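Local coordinates for protein DNA photolyase (PDB 4U63) that probably repairs ultraviolet-induced cyclobutane pyrimidine dimers in DNA with light, using a bound flavin-adenine dinucleotide and a methenyltetrahydrofolate antenna, at residues S370-I378 against I477-A487; P311-N319 against D379-F387. All coordinates share one frame; numbering follows the deposited sequence.

Interaction 1 (S370-I378 against I477-A487)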
loop_
_atom_site.group_PDB
_atom_site.type_symbol
_atom_site.label_atom_id
_atom_site.label_comp_id
_atom_site.label_asym_id
_atom_site.label_seq_id
_atom_site.Cartn_x
_atom_site.Cartn_y
_atom_site.Cartn_z
ATOM N N SER A 370 -9.121 15.112 -2.779
ATOM C CA SER A 370 -9.413 16.531 -2.789
ATOM C C SER A 370 -10.924 16.797 -2.843
ATOM O O SER A 370 -11.429 17.697 -2.164
ATOM C CB SER A 370 -8.701 17.222 -3.955
ATOM O OG SER A 370 -8.887 18.623 -3.873
ATOM N N PHE A 371 -11.655 16.014 -3.634
ATOM C CA PHE A 371 -13.097 16.193 -3.692
ATOM C C PHE A 371 -13.755 16.009 -2.314
ATOM O O PHE A 371 -14.626 16.796 -1.922
ATOM C CB PHE A 371 -13.732 15.250 -4.693
ATOM C CG PHE A 371 -15.164 15.581 -4.983
ATOM C CD1 PHE A 371 -15.481 16.544 -5.927
ATOM C CD2 PHE A 371 -16.198 14.955 -4.295
ATOM C CE1 PHE A 371 -16.791 16.874 -6.196
ATOM C CE2 PHE A 371 -17.522 15.277 -4.565
ATOM C CZ PHE A 371 -17.820 16.238 -5.517
ATOM N N LEU A 372 -13.332 14.981 -1.584
ATOM C CA LEU A 372 -13.873 14.724 -0.249
ATOM C C LEU A 372 -13.581 15.858 0.734
ATOM O O LEU A 372 -14.479 16.356 1.409
ATOM C CB LEU A 372 -13.295 13.417 0.304
ATOM C CG LEU A 372 -13.827 12.972 1.663
ATOM C CD1 LEU A 372 -15.316 12.657 1.563
ATOM C CD2 LEU A 372 -13.054 11.776 2.178
ATOM N N ILE A 373 -12.317 16.267 0.780
ATOM C CA ILE A 373 -11.822 17.244 1.764
ATOM C C ILE A 373 -12.311 18.656 1.460
ATOM O O ILE A 373 -12.720 19.396 2.369
ATOM C CB ILE A 373 -10.269 17.228 1.787
ATOM C CG1 ILE A 373 -9.771 15.863 2.282
ATOM C CG2 ILE A 373 -9.698 18.352 2.658
ATOM C CD1 ILE A 373 -8.343 15.556 1.903
ATOM N N LYS A 374 -12.263 19.039 0.188
ATOM C CA LYS A 374 -12.553 20.423 -0.201
ATOM C C LYS A 374 -13.961 20.618 -0.717
ATOM O O LYS A 374 -14.672 21.465 -0.216
ATOM C CB LYS A 374 -11.510 20.903 -1.192
ATOM C CG LYS A 374 -10.129 20.805 -0.565
ATOM C CD LYS A 374 -9.054 21.379 -1.422
ATOM C CE LYS A 374 -7.725 21.307 -0.700
ATOM N NZ LYS A 374 -6.662 21.889 -1.536
ATOM N N HIS A 375 -14.376 19.836 -1.701
ATOM C CA HIS A 375 -15.744 19.975 -2.221
ATOM C C HIS A 375 -16.819 19.541 -1.241
ATOM O O HIS A 375 -17.852 20.199 -1.161
ATOM C CB HIS A 375 -15.907 19.244 -3.547
ATOM C CG HIS A 375 -15.296 19.972 -4.689
ATOM N ND1 HIS A 375 -13.936 20.008 -4.896
ATOM C CD2 HIS A 375 -15.849 20.714 -5.674
ATOM C CE1 HIS A 375 -13.677 20.730 -5.965
ATOM N NE2 HIS A 375 -14.817 21.171 -6.454
ATOM N N LEU A 376 -16.587 18.457 -0.495
ATOM C CA LEU A 376 -17.577 18.004 0.504
ATOM C C LEU A 376 -17.252 18.458 1.936
ATOM O O LEU A 376 -18.082 18.326 2.825
ATOM C CB LEU A 376 -17.745 16.484 0.447
ATOM C CG LEU A 376 -18.022 15.915 -0.945
ATOM C CD1 LEU A 376 -18.192 14.404 -0.884
ATOM C CD2 LEU A 376 -19.256 16.565 -1.564
ATOM N N LEU A 377 -16.051 18.992 2.149
ATOM C CA LEU A 377 -15.620 19.462 3.466
ATOM C C LEU A 377 -15.735 18.374 4.533
ATOM O O LEU A 377 -16.174 18.638 5.661
ATOM C CB LEU A 377 -16.406 20.723 3.852
ATOM C CG LEU A 377 -15.606 21.786 4.593
ATOM C CD1 LEU A 377 -14.525 22.340 3.678
ATOM C CD2 LEU A 377 -16.511 22.897 5.092
ATOM N N ILE A 378 -15.337 17.156 4.170
ATOM C CA ILE A 378 -15.412 16.009 5.069
ATOM C C ILE A 378 -14.022 15.665 5.566
ATOM O O ILE A 378 -13.055 15.691 4.799
ATOM C CB ILE A 378 -16.045 14.797 4.369
ATOM C CG1 ILE A 378 -17.543 15.034 4.187
ATOM C CG2 ILE A 378 -15.822 13.525 5.171
ATOM C CD1 ILE A 378 -18.215 13.995 3.327
ATOM N N ILE A 477 -23.610 16.433 -6.788
ATOM C CA ILE A 477 -24.104 16.522 -5.407
ATOM C C ILE A 477 -23.770 17.868 -4.758
ATOM O O ILE A 477 -24.379 18.238 -3.747
ATOM C CB ILE A 477 -23.648 15.327 -4.531
ATOM C CG1 ILE A 477 -22.125 15.268 -4.369
ATOM C CG2 ILE A 477 -24.182 14.028 -5.125
ATOM C CD1 ILE A 477 -21.673 14.292 -3.298
ATOM N N VAL A 478 -22.810 18.591 -5.339
ATOM C CA VAL A 478 -22.530 19.973 -4.937
ATOM C C VAL A 478 -22.149 20.770 -6.203
ATOM O O VAL A 478 -21.592 20.207 -7.154
ATOM C CB VAL A 478 -21.416 20.033 -3.859
ATOM C CG1 VAL A 478 -20.062 19.634 -4.442
ATOM C CG2 VAL A 478 -21.365 21.411 -3.208
ATOM N N ASP A 479 -22.470 22.065 -6.212
ATOM C CA ASP A 479 -22.048 22.974 -7.275
ATOM C C ASP A 479 -20.592 23.347 -7.017
ATOM O O ASP A 479 -20.233 23.655 -5.884
ATOM C CB ASP A 479 -22.925 24.230 -7.280
ATOM C CG ASP A 479 -22.410 25.310 -8.221
ATOM O OD1 ASP A 479 -22.566 25.170 -9.449
ATOM O OD2 ASP A 479 -21.863 26.312 -7.728
ATOM N N HIS A 480 -19.761 23.316 -8.060
ATOM C CA HIS A 480 -18.325 23.612 -7.908
ATOM C C HIS A 480 -18.074 24.972 -7.263
ATOM O O HIS A 480 -17.314 25.066 -6.297
ATOM C CB HIS A 480 -17.587 23.550 -9.251
ATOM C CG HIS A 480 -16.191 24.093 -9.184
ATOM N ND1 HIS A 480 -15.174 23.429 -8.545
ATOM C CD2 HIS A 480 -15.650 25.238 -9.658
ATOM C CE1 HIS A 480 -14.060 24.133 -8.629
ATOM N NE2 HIS A 480 -14.323 25.238 -9.299
ATOM N N GLY A 481 -18.704 26.013 -7.810
ATOM C CA GLY A 481 -18.534 27.379 -7.311
ATOM C C GLY A 481 -18.914 27.514 -5.846
ATOM O O GLY A 481 -18.149 28.041 -5.048
ATOM N N LYS A 482 -20.093 27.015 -5.489
ATOM C CA LYS A 482 -20.567 27.085 -4.097
ATOM C C LYS A 482 -19.663 26.269 -3.162
ATOM O O LYS A 482 -19.381 26.686 -2.035
ATOM C CB LYS A 482 -22.012 26.582 -3.981
ATOM C CG LYS A 482 -23.022 27.317 -4.860
ATOM C CD LYS A 482 -23.767 28.419 -4.133
ATOM C CE LYS A 482 -24.688 29.178 -5.084
ATOM N NZ LYS A 482 -25.684 28.301 -5.771
ATOM N N ALA A 483 -19.216 25.106 -3.630
ATOM C CA ALA A 483 -18.340 24.239 -2.830
ATOM C C ALA A 483 -17.012 24.933 -2.578
ATOM O O ALA A 483 -16.490 24.922 -1.467
ATOM C CB ALA A 483 -18.110 22.915 -3.527
ATOM N N ARG A 484 -16.489 25.545 -3.629
ATOM C CA ARG A 484 -15.262 26.315 -3.546
ATOM C C ARG A 484 -15.389 27.466 -2.525
ATOM O O ARG A 484 -14.522 27.621 -1.662
ATOM C CB ARG A 484 -14.899 26.842 -4.936
ATOM C CG ARG A 484 -13.556 27.518 -4.986
ATOM C CD ARG A 484 -13.315 28.232 -6.300
ATOM N NE ARG A 484 -12.291 29.240 -6.081
ATOM C CZ ARG A 484 -10.978 29.014 -6.050
ATOM N NH1 ARG A 484 -10.477 27.796 -6.261
ATOM N NH2 ARG A 484 -10.152 30.031 -5.816
ATOM N N GLU A 485 -16.465 28.247 -2.620
ATOM C CA GLU A 485 -16.724 29.345 -1.664
ATOM C C GLU A 485 -16.809 28.839 -0.227
ATOM O O GLU A 485 -16.270 29.453 0.691
ATOM C CB GLU A 485 -18.029 30.080 -1.988
ATOM C CG GLU A 485 -17.999 30.945 -3.229
ATOM C CD GLU A 485 -19.390 31.409 -3.641
ATOM O OE1 GLU A 485 -20.282 31.516 -2.774
ATOM O OE2 GLU A 485 -19.597 31.664 -4.837
ATOM N N ARG A 486 -17.501 27.718 -0.044
ATOM C CA ARG A 486 -17.659 27.114 1.277
ATOM C C ARG A 486 -16.318 26.672 1.867
ATOM O O ARG A 486 -16.051 26.906 3.036
ATOM C CB ARG A 486 -18.613 25.926 1.193
ATOM C CG ARG A 486 -18.975 25.307 2.532
ATOM C CD ARG A 486 -20.094 24.297 2.362
ATOM N NE ARG A 486 -19.692 23.180 1.504
ATOM C CZ ARG A 486 -20.501 22.192 1.115
ATOM N NH1 ARG A 486 -21.777 22.160 1.504
ATOM N NH2 ARG A 486 -20.031 21.225 0.331
ATOM N N ALA A 487 -15.481 26.036 1.051
ATOM C CA ALA A 487 -14.184 25.545 1.517
ATOM C C ALA A 487 -13.258 26.711 1.890
ATOM O O ALA A 487 -12.568 26.674 2.914
ATOM C CB ALA A 487 -13.546 24.667 0.458
HETATM O O HOH W 1 -17.023 22.899 0.432
#
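The imidazoles of H375 and H480 meet rim to rim, each with the other's nitrogen at its edge and in its plane, and the two planes are turned 31° apart. H375 NE2 and H480 ND1 share a nearly straight hydrogen bond of 3.1 Å in which either nitrogen may be the donor. H480 reaches this edge because its CG stands anti to the backbone N (chi1 169°). On the F371 ring, H375 CB lies over one face near the rim, I477 CD1, in the conformer described, comes to the edge, and V478 CG1 approaches obliquely at 4.2 Å from F371 CZ. The same I477 CD1 also meets L376 CD2 at 3.7 Å, the two side chains crossing at about a right angle. At the edge of the R486 guanidinium, NH2 gives a 2.8 Å hydrogen bond to H375 O, in the carbonyl plane. R486 bends at chi3, and its NE donates to a water that lies 2.8 Å from K374 O and is also close to A483 O. A487 CB packs 3.5 Å from K374 O, and L377 CD1 packs against A487. A wider pi-type turn spans 371-375, and L377 follows with positive phi. R486 thus takes H375 O while the water bridges K374 O, near the C-terminal part of helix 362-375, to A483 O of the other helix; the positive guanidinium probably also offsets the partial negative charge there.

Interaction 2 (P311-N319 against D379-F387). With FAD (flavin-adenine dinucleotide), chain C.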
loop_
_atom_site.group_PDB
_atom_site.type_symbol
_atom_site.label_atom_id
_atom_site.label_comp_id
_atom_site.label_asym_id
_atom_site.label_seq_id
_atom_site.Cartn_x
_atom_site.Cartn_y
_atom_site.Cartn_z
ATOM N N PRO A 311 4.593 9.545 14.329
ATOM C CA PRO A 311 3.804 8.307 14.418
ATOM C C PRO A 311 2.288 8.489 14.354
ATOM O O PRO A 311 1.588 7.539 13.984
ATOM C CB PRO A 311 4.232 7.723 15.766
ATOM C CG PRO A 311 5.627 8.220 15.932
ATOM C CD PRO A 311 5.585 9.628 15.414
ATOM N N GLU A 312 1.794 9.685 14.695
ATOM C CA GLU A 312 0.365 9.992 14.658
ATOM C C GLU A 312 -0.104 10.482 13.271
ATOM O O GLU A 312 -1.184 11.053 13.145
ATOM C CB GLU A 312 0.033 11.018 15.763
ATOM C CG GLU A 312 0.294 10.492 17.169
ATOM C CD GLU A 312 0.259 11.574 18.238
ATOM O OE1 GLU A 312 1.052 12.548 18.166
ATOM O OE2 GLU A 312 -0.560 11.449 19.170
ATOM N N LEU A 313 0.705 10.235 12.228
ATOM C CA LEU A 313 0.403 10.661 10.844
ATOM C C LEU A 313 -0.999 10.283 10.347
ATOM O O LEU A 313 -1.610 11.030 9.577
ATOM C CB LEU A 313 1.459 10.100 9.878
ATOM C CG LEU A 313 1.510 10.634 8.454
ATOM C CD1 LEU A 313 1.902 12.105 8.424
ATOM C CD2 LEU A 313 2.483 9.803 7.623
ATOM N N GLY A 314 -1.511 9.140 10.784
ATOM C CA GLY A 314 -2.858 8.722 10.382
ATOM C C GLY A 314 -4.027 9.270 11.188
ATOM O O GLY A 314 -5.180 9.065 10.799
ATOM N N GLU A 315 -3.749 9.959 12.299
ATOM C CA GLU A 315 -4.807 10.448 13.209
ATOM C C GLU A 315 -4.736 11.933 13.605
ATOM O O GLU A 315 -5.774 12.525 13.910
ATOM C CB GLU A 315 -4.836 9.586 14.475
ATOM C CG GLU A 315 -5.815 10.066 15.540
ATOM C CD GLU A 315 -7.222 10.284 15.008
ATOM O OE1 GLU A 315 -7.730 9.429 14.247
ATOM O OE2 GLU A 315 -7.824 11.319 15.363
ATOM N N LYS A 316 -3.543 12.532 13.618
ATOM C CA LYS A 316 -3.400 13.953 13.978
ATOM C C LYS A 316 -2.844 14.758 12.817
ATOM O O LYS A 316 -2.014 14.261 12.056
ATOM C CB LYS A 316 -2.484 14.117 15.193
ATOM C CG LYS A 316 -3.034 13.534 16.485
ATOM C CD LYS A 316 -2.263 14.087 17.677
ATOM C CE LYS A 316 -2.787 13.542 18.994
ATOM N NZ LYS A 316 -1.862 13.860 20.119
ATOM N N ASN A 317 -3.302 16.002 12.680
ATOM C CA ASN A 317 -2.792 16.879 11.635
ATOM C C ASN A 317 -1.298 17.114 11.839
ATOM O O ASN A 317 -0.850 17.434 12.952
ATOM C CB ASN A 317 -3.503 18.232 11.627
ATOM C CG ASN A 317 -4.991 18.120 11.326
ATOM O OD1 ASN A 317 -5.382 17.509 10.340
ATOM N ND2 ASN A 317 -5.815 18.703 12.168
ATOM N N TRP A 318 -0.526 16.965 10.770
ATOM C CA TRP A 318 0.893 17.345 10.812
ATOM C C TRP A 318 1.032 18.836 11.182
ATOM O O TRP A 318 1.892 19.215 11.991
ATOM C CB TRP A 318 1.558 17.040 9.472
ATOM C CG TRP A 318 2.994 17.432 9.376
ATOM C CD1 TRP A 318 3.499 18.695 9.227
ATOM C CD2 TRP A 318 4.112 16.553 9.392
ATOM N NE1 TRP A 318 4.871 18.655 9.169
ATOM C CE2 TRP A 318 5.276 17.352 9.271
ATOM C CE3 TRP A 318 4.254 15.167 9.518
ATOM C CZ2 TRP A 318 6.563 16.806 9.258
ATOM C CZ3 TRP A 318 5.545 14.617 9.506
ATOM C CH2 TRP A 318 6.681 15.443 9.378
ATOM N N ASN A 319 0.180 19.668 10.583
ATOM C CA ASN A 319 0.108 21.084 10.882
ATOM C C ASN A 319 -1.065 21.289 11.820
ATOM O O ASN A 319 -2.227 21.189 11.402
ATOM C CB ASN A 319 -0.069 21.865 9.583
ATOM C CG ASN A 319 -0.004 23.369 9.772
ATOM O OD1 ASN A 319 -0.275 23.907 10.858
ATOM N ND2 ASN A 319 0.341 24.073 8.696
ATOM N N ASP A 379 -13.940 15.354 6.859
ATOM C CA ASP A 379 -12.685 15.005 7.536
ATOM C C ASP A 379 -11.861 13.988 6.740
ATOM O O ASP A 379 -12.340 12.900 6.425
ATOM C CB ASP A 379 -13.034 14.441 8.925
ATOM C CG ASP A 379 -11.830 14.253 9.828
ATOM O OD1 ASP A 379 -10.681 14.208 9.353
ATOM O OD2 ASP A 379 -12.053 14.144 11.047
ATOM N N TRP A 380 -10.628 14.357 6.409
ATOM C CA TRP A 380 -9.737 13.475 5.637
ATOM C C TRP A 380 -9.544 12.090 6.270
ATOM O O TRP A 380 -9.321 11.108 5.567
ATOM C CB TRP A 380 -8.377 14.136 5.389
ATOM C CG TRP A 380 -7.573 14.483 6.605
ATOM C CD1 TRP A 380 -7.537 15.688 7.240
ATOM C CD2 TRP A 380 -6.657 13.634 7.310
ATOM N NE1 TRP A 380 -6.674 15.644 8.300
ATOM C CE2 TRP A 380 -6.122 14.396 8.374
ATOM C CE3 TRP A 380 -6.249 12.303 7.158
ATOM C CZ2 TRP A 380 -5.190 13.877 9.274
ATOM C CZ3 TRP A 380 -5.317 11.785 8.059
ATOM C CH2 TRP A 380 -4.800 12.575 9.102
ATOM N N ARG A 381 -9.664 12.018 7.600
ATOM C CA ARG A 381 -9.524 10.761 8.319
ATOM C C ARG A 381 -10.597 9.759 7.876
ATOM O O ARG A 381 -10.352 8.559 7.872
ATOM C CB ARG A 381 -9.612 10.991 9.825
ATOM C CG ARG A 381 -8.493 11.830 10.411
ATOM C CD ARG A 381 -8.971 12.446 11.741
ATOM N NE ARG A 381 -8.017 13.391 12.299
ATOM C CZ ARG A 381 -7.942 14.703 12.024
ATOM N NH1 ARG A 381 -8.775 15.316 11.161
ATOM N NH2 ARG A 381 -7.004 15.420 12.628
ATOM N N LYS A 382 -11.777 10.254 7.492
ATOM C CA LYS A 382 -12.836 9.365 6.998
ATOM C C LYS A 382 -12.456 8.762 5.649
ATOM O O LYS A 382 -12.686 7.579 5.410
ATOM C CB LYS A 382 -14.169 10.097 6.912
ATOM C CG LYS A 382 -14.744 10.426 8.286
ATOM C CD LYS A 382 -15.899 11.402 8.205
ATOM C CE LYS A 382 -17.140 10.809 7.561
ATOM N NZ LYS A 382 -17.721 9.688 8.349
ATOM N N GLY A 383 -11.876 9.574 4.773
ATOM C CA GLY A 383 -11.375 9.078 3.486
ATOM C C GLY A 383 -10.234 8.084 3.666
ATOM O O GLY A 383 -10.180 7.048 3.002
ATOM N N GLU A 384 -9.312 8.418 4.566
ATOM C CA GLU A 384 -8.199 7.539 4.914
ATOM C C GLU A 384 -8.709 6.160 5.357
ATOM O O GLU A 384 -8.202 5.117 4.902
ATOM C CB GLU A 384 -7.352 8.202 6.022
ATOM C CG GLU A 384 -5.985 7.570 6.256
ATOM C CD GLU A 384 -5.979 6.383 7.213
ATOM O OE1 GLU A 384 -6.952 6.175 7.966
ATOM O OE2 GLU A 384 -4.972 5.647 7.217
ATOM N N LYS A 385 -9.715 6.153 6.240
ATOM C CA LYS A 385 -10.302 4.904 6.729
ATOM C C LYS A 385 -10.984 4.116 5.619
ATOM O O LYS A 385 -10.876 2.901 5.578
ATOM C CB LYS A 385 -11.295 5.159 7.866
ATOM C CG LYS A 385 -10.627 5.592 9.152
ATOM C CD LYS A 385 -11.596 5.699 10.319
ATOM C CE LYS A 385 -10.913 6.254 11.564
ATOM N NZ LYS A 385 -10.327 7.602 11.366
ATOM N N TRP A 386 -11.676 4.805 4.718
ATOM C CA TRP A 386 -12.331 4.130 3.587
ATOM C C TRP A 386 -11.277 3.440 2.714
ATOM O O TRP A 386 -11.425 2.276 2.351
ATOM C CB TRP A 386 -13.154 5.103 2.732
ATOM C CG TRP A 386 -13.803 4.412 1.554
ATOM C CD1 TRP A 386 -13.424 4.487 0.235
ATOM C CD2 TRP A 386 -14.916 3.514 1.595
ATOM N NE1 TRP A 386 -14.245 3.699 -0.539
ATOM C CE2 TRP A 386 -15.167 3.092 0.267
ATOM C CE3 TRP A 386 -15.727 3.030 2.619
ATOM C CZ2 TRP A 386 -16.202 2.204 -0.057
ATOM C CZ3 TRP A 386 -16.771 2.146 2.292
ATOM C CH2 TRP A 386 -16.989 1.748 0.969
ATOM N N PHE A 387 -10.196 4.163 2.416
ATOM C CA PHE A 387 -9.086 3.605 1.637
ATOM C C PHE A 387 -8.452 2.410 2.343
ATOM O O PHE A 387 -8.094 1.432 1.705
ATOM C CB PHE A 387 -8.017 4.674 1.369
ATOM C CG PHE A 387 -8.262 5.514 0.134
ATOM C CD1 PHE A 387 -9.547 5.737 -0.374
ATOM C CD2 PHE A 387 -7.190 6.103 -0.520
ATOM C CE1 PHE A 387 -9.739 6.521 -1.503
ATOM C CE2 PHE A 387 -7.383 6.886 -1.651
ATOM C CZ PHE A 387 -8.652 7.096 -2.146
HETATM P PA FAD C . 3.890 3.106 -9.769
HETATM O O1A FAD C . 3.634 4.394 -10.483
HETATM O O2A FAD C . 4.273 1.905 -10.568
HETATM O O5B FAD C . 4.965 3.431 -8.623
HETATM C C5B FAD C . 5.849 2.433 -8.100
HETATM C C4B FAD C . 5.761 2.339 -6.584
HETATM O O4B FAD C . 6.116 3.575 -5.966
HETATM C C3B FAD C . 4.374 2.024 -6.076
HETATM O O3B FAD C . 4.061 0.625 -6.187
HETATM C C2B FAD C . 4.443 2.531 -4.652
HETATM O O2B FAD C . 5.063 1.581 -3.783
HETATM C C1B FAD C . 5.333 3.742 -4.773
HETATM N N9A FAD C . 4.599 5.020 -4.905
HETATM C C8A FAD C . 4.232 5.607 -6.058
HETATM N N7A FAD C . 3.607 6.781 -5.832
HETATM C C5A FAD C . 3.584 6.973 -4.496
HETATM C C6A FAD C . 3.063 8.011 -3.602
HETATM N N6A FAD C . 2.445 9.096 -4.110
HETATM N N1A FAD C . 3.229 7.823 -2.273
HETATM C C2A FAD C . 3.842 6.725 -1.772
HETATM N N3A FAD C . 4.341 5.740 -2.547
HETATM C C4A FAD C . 4.237 5.813 -3.889
HETATM N N1 FAD C . 0.266 3.980 -2.005
HETATM C C2 FAD C . 0.370 2.821 -1.317
HETATM O O2 FAD C . 1.312 2.056 -1.625
HETATM N N3 FAD C . -0.499 2.492 -0.329
HETATM C C4 FAD C . -1.524 3.306 0.030
HETATM O O4 FAD C . -2.319 3.003 0.958
HETATM C C4X FAD C . -1.703 4.583 -0.689
HETATM N N5 FAD C . -2.717 5.457 -0.421
HETATM C C5X FAD C . -2.823 6.638 -1.098
HETATM C C6 FAD C . -3.836 7.543 -0.808
HETATM C C7 FAD C . -3.961 8.748 -1.505
HETATM C C7M FAD C . -5.072 9.719 -1.175
HETATM C C8 FAD C . -3.002 9.075 -2.583
HETATM C C8M FAD C . -3.084 10.367 -3.367
HETATM C C9 FAD C . -2.002 8.187 -2.876
HETATM C C9A FAD C . -1.855 6.979 -2.189
HETATM N N10 FAD C . -0.814 6.057 -2.506
HETATM C C10 FAD C . -0.719 4.868 -1.765
HETATM C "C1'" FAD C . 0.213 6.350 -3.515
HETATM C "C2'" FAD C . 0.013 5.914 -4.949
HETATM O "O2'" FAD C . -1.241 6.415 -5.427
HETATM C "C3'" FAD C . 0.108 4.409 -5.111
HETATM O "O3'" FAD C . 1.332 3.917 -4.574
HETATM C "C4'" FAD C . 0.020 4.065 -6.598
HETATM O "O4'" FAD C . -1.292 4.362 -7.068
HETATM C "C5'" FAD C . 0.326 2.594 -6.794
HETATM O "O5'" FAD C . 0.250 2.211 -8.175
HETATM P P FAD C . 1.554 1.582 -8.872
HETATM O O1P FAD C . 1.190 1.198 -10.264
HETATM O O2P FAD C . 2.122 0.482 -8.020
HETATM O O3P FAD C . 2.565 2.830 -8.872
HETATM O O HOH W 2 -8.470 18.395 10.865
#
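E315 O takes two N-H groups of the R381 guanidinium: a bond of 2.9 Å from R381 NE, standing 45° out of the carbonyl plane, and a weak one of 3.4 Å from R381 NH2. The acceptor itself lies in the guanidinium plane. In the conformer described, E315 bends at chi2 (52°) and its carboxylate crosses beside the arginine, with E315 OE2 in a long salt bridge of 3.7 Å to R381 NE. The other end of the guanidinium is tied to its own helix start: R381 NH1 meets D379 OD1 on the syn side at 2.9 Å, while R381 N reaches that same oxygen from the opposite face of the carboxylate as an N-cap bond. W380 CZ2 lies over the centre of one guanidinium face. Along the indole edge, W380 NE1 donates 3.1 Å to N317 OD1, nearly along the C=O axis, with the amide and ring planes 53° apart. At the far corner of the indole, W380 CH2 touches L313 O at 3.6 Å. N317 ND2 and R381 NH1 both donate to one water, and D323 is a further acceptor for N317 ND2. Farther along the helix, F387 CD2 approaches FAD C6 at 3.7 Å. The arrangement is a salt-bridge network with an aspartate N-cap, joining a loop to a helix that lines the FAD pocket of the photolyase FAD-binding domain.

Following the chain from the N terminus, the loop 311-319 comes first, after helix 287-309; helix 362-375, whose last turns and following turn make up 370-378, comes next, then 379-387, and lastly 477-487. Interaction 2 closes a loop of 59 residues, and interaction 1 one of 98. The two cross, because 370-378 lies inside the first loop and 379-387 inside the second. Segments 370-378 and 379-387 are consecutive, and helices 362-375 and 380-390 touch directly, with L372 CD2 3.4 Å from G383 CA and I373 against W380. This joined helix pair connects the C-terminal helix 480-495 to the loop 311-319 within the FAD-binding domain, the contact centres being about 19 Å apart.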